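Nucleoporin NUP170 (Chaetomium thermophilum, PDB 5HAX) is a nuclear pore scaffold protein that pairs a beta-propeller with a helical domain and probably forms part of the inner ring of the pore. Local coordinates at residues A[443-447]-A[470-475]. Sequence-based numbering, arbitrary orientation.
Sequences IGLTT and VPGEFA
Gly444 and Ala475 form a hydrogen-bonded antiparallel pair where strand 440-445, at the edge of its four-stranded sheet, runs beside strand 473-478; the sheet is a blade of the Nup133-like beta-propeller. The strand axes approach to 4.7 Å with their directions 144° apart. Ala475 N reaches Gly444 O at 2.9 Å, and Gly444 N returns a bond to Ala475 O. Strand 440-445 then ends, yet hydrogen bonding to the partner strand goes on: Thr446 N donates almost straight (173°) to Glu473 O, and one step on a side chain takes over from the backbone. With chi1 at 44°, Thr447 OG1 stands between its own N and carbonyl carbon and accepts Glu473 N at 3.2 Å. The same torsion sets Thr447 CG2 beside its backbone N, where it meets Val470 CG2. A valine here would probably leave Glu473 N without this acceptor.

On one face of the sheet, Leu445 CD1 approaches the Phe474 ring obliquely, 3.5 Å from CE1; Phe386 and Phe392, from a neighbouring sheet, also meet this ring, so Phe474 sits where two sheets pack together. On the other, the methyls Thr446 CG2 and Ala475 CB touch at 3.7 Å, with Tyr97 against both residues. The carboxylate of Glu473 divides its oxygens: OE2 forms a salt bridge to Arg486 on strand 481-487, while OE1 accepts from a water that also hydrogen-bonds to Thr446 OG1, 2.8 Å from that hydroxyl oxygen.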
ATOM      1  N   ILE A 443       0.588  11.522  -8.962  1.00 41.98           N
ATOM      2  CA  ILE A 443       1.380  10.551  -8.216  1.00 38.93           C
ATOM      3  C   ILE A 443       0.512   9.322  -7.987  1.00 41.87           C
ATOM      4  O   ILE A 443      -0.609   9.439  -7.479  1.00 40.64           O
ATOM      5  CB  ILE A 443       1.882  11.124  -6.875  1.00 44.53           C
ATOM      6  CG1 ILE A 443       2.774  12.345  -7.129  1.00 37.30           C
ATOM      7  CG2 ILE A 443       2.648  10.059  -6.088  1.00 40.63           C
ATOM      8  CD1 ILE A 443       3.248  13.052  -5.868  1.00 38.57           C
ATOM      9  N   GLY A 444       1.024   8.157  -8.363  1.00 39.08           N
ATOM     10  CA  GLY A 444       0.266   6.923  -8.255  1.00 41.38           C
ATOM     11  C   GLY A 444       1.117   5.788  -7.728  1.00 43.09           C
ATOM     12  O   GLY A 444       2.339   5.763  -7.896  1.00 40.98           O
ATOM     13  N   LEU A 445       0.446   4.838  -7.083  1.00 38.81           N
ATOM     14  CA  LEU A 445       1.105   3.670  -6.513  1.00 43.94           C
ATOM     15  C   LEU A 445       1.386   2.648  -7.609  1.00 44.23           C
ATOM     16  O   LEU A 445       0.506   2.335  -8.415  1.00 40.82           O
ATOM     17  CB  LEU A 445       0.224   3.063  -5.420  1.00 42.65           C
ATOM     18  CG  LEU A 445       0.728   1.817  -4.690  1.00 45.66           C
ATOM     19  CD1 LEU A 445       1.917   2.141  -3.801  1.00 46.73           C
ATOM     20  CD2 LEU A 445      -0.398   1.197  -3.875  1.00 48.15           C
ATOM     21  N   THR A 446       2.619   2.132  -7.639  1.00 40.36           N
ATOM     22  CA  THR A 446       3.025   1.143  -8.634  1.00 38.84           C
ATOM     23  C   THR A 446       3.014  -0.282  -8.103  1.00 47.95           C
ATOM     24  O   THR A 446       2.961  -1.222  -8.903  1.00 44.17           O
ATOM     25  CB  THR A 446       4.433   1.449  -9.159  1.00 40.78           C
ATOM     26  OG1 THR A 446       5.399   1.190  -8.132  1.00 41.19           O
ATOM     27  CG2 THR A 446       4.544   2.895  -9.613  1.00 43.17           C
ATOM     28  N   THR A 447       3.075  -0.460  -6.787  1.00 42.64           N
ATOM     29  CA  THR A 447       3.070  -1.770  -6.160  1.00 50.28           C
ATOM     30  C   THR A 447       1.677  -2.075  -5.614  1.00 43.08           C
ATOM     31  O   THR A 447       0.753  -1.265  -5.705  1.00 43.53           O
ATOM     32  CB  THR A 447       4.126  -1.826  -5.056  1.00 44.77           C
ATOM     33  OG1 THR A 447       4.073  -0.619  -4.285  1.00 49.13           O
ATOM     34  CG2 THR A 447       5.514  -1.966  -5.656  1.00 47.16           C
ATOM     35  N   VAL A 470       7.215  -6.301  -1.191  1.00 48.16           N
ATOM     36  CA  VAL A 470       8.262  -5.341  -1.534  1.00 57.90           C
ATOM     37  C   VAL A 470       7.901  -3.978  -0.957  1.00 43.63           C
ATOM     38  O   VAL A 470       6.717  -3.708  -0.702  1.00 43.56           O
ATOM     39  CB  VAL A 470       8.472  -5.252  -3.056  1.00 59.65           C
ATOM     40  CG1 VAL A 470       9.004  -6.570  -3.597  1.00 62.56           C
ATOM     41  CG2 VAL A 470       7.181  -4.853  -3.760  1.00 47.30           C
ATOM     42  N   PRO A 471       8.875  -3.097  -0.727  1.00 45.76           N
ATOM     43  CA  PRO A 471       8.547  -1.748  -0.256  1.00 41.90           C
ATOM     44  C   PRO A 471       7.715  -0.999  -1.287  1.00 45.46           C
ATOM     45  O   PRO A 471       7.900  -1.160  -2.495  1.00 46.19           O
ATOM     46  CB  PRO A 471       9.920  -1.094  -0.056  1.00 45.15           C
ATOM     47  CG  PRO A 471      10.897  -2.217  -0.013  1.00 52.80           C
ATOM     48  CD  PRO A 471      10.326  -3.299  -0.866  1.00 43.13           C
ATOM     49  N   GLY A 472       6.792  -0.177  -0.795  1.00 42.55           N
ATOM     50  CA  GLY A 472       5.951   0.590  -1.696  1.00 42.15           C
ATOM     51  C   GLY A 472       6.778   1.495  -2.594  1.00 41.34           C
ATOM     52  O   GLY A 472       7.763   2.100  -2.163  1.00 37.43           O
ATOM     53  N   GLU A 473       6.375   1.571  -3.861  1.00 38.56           N
ATOM     54  CA  GLU A 473       6.991   2.458  -4.834  1.00 44.90           C
ATOM     55  C   GLU A 473       5.908   3.312  -5.475  1.00 41.10           C
ATOM     56  O   GLU A 473       4.778   2.858  -5.681  1.00 41.34           O
ATOM     57  CB  GLU A 473       7.764   1.678  -5.911  1.00 42.72           C
ATOM     58  CG  GLU A 473       8.970   0.927  -5.367  1.00 48.28           C
ATOM     59  CD  GLU A 473       9.873   0.381  -6.457  1.00 52.67           C
ATOM     60  OE1 GLU A 473       9.552   0.548  -7.652  1.00 52.02           O
ATOM     61  OE2 GLU A 473      10.914  -0.215  -6.109  1.00 54.23           O
ATOM     62  N   PHE A 474       6.265   4.555  -5.788  1.00 40.69           N
ATOM     63  CA  PHE A 474       5.309   5.551  -6.257  1.00 41.55           C
ATOM     64  C   PHE A 474       5.874   6.264  -7.475  1.00 44.84           C
ATOM     65  O   PHE A 474       7.019   6.724  -7.454  1.00 40.43           O
ATOM     66  CB  PHE A 474       4.992   6.556  -5.148  1.00 38.97           C
ATOM     67  CG  PHE A 474       4.689   5.912  -3.830  1.00 39.66           C
ATOM     68  CD1 PHE A 474       3.384   5.618  -3.469  1.00 43.69           C
ATOM     69  CD2 PHE A 474       5.714   5.577  -2.961  1.00 47.12           C
ATOM     70  CE1 PHE A 474       3.107   5.013  -2.258  1.00 41.00           C
ATOM     71  CE2 PHE A 474       5.442   4.972  -1.752  1.00 45.83           C
ATOM     72  CZ  PHE A 474       4.136   4.691  -1.401  1.00 40.91           C
ATOM     73  N   ALA A 475       5.068   6.342  -8.530  1.00 39.92           N
ATOM     74  CA  ALA A 475       5.452   7.024  -9.758  1.00 42.53           C
ATOM     75  C   ALA A 475       4.988   8.474  -9.687  1.00 39.87           C
ATOM     76  O   ALA A 475       3.786   8.738  -9.580  1.00 39.34           O
ATOM     77  CB  ALA A 475       4.847   6.322 -10.972  1.00 41.25           C
TER
HETATM   78  O   HOH W   1       7.859   1.047  -9.366  1.00 60.49           O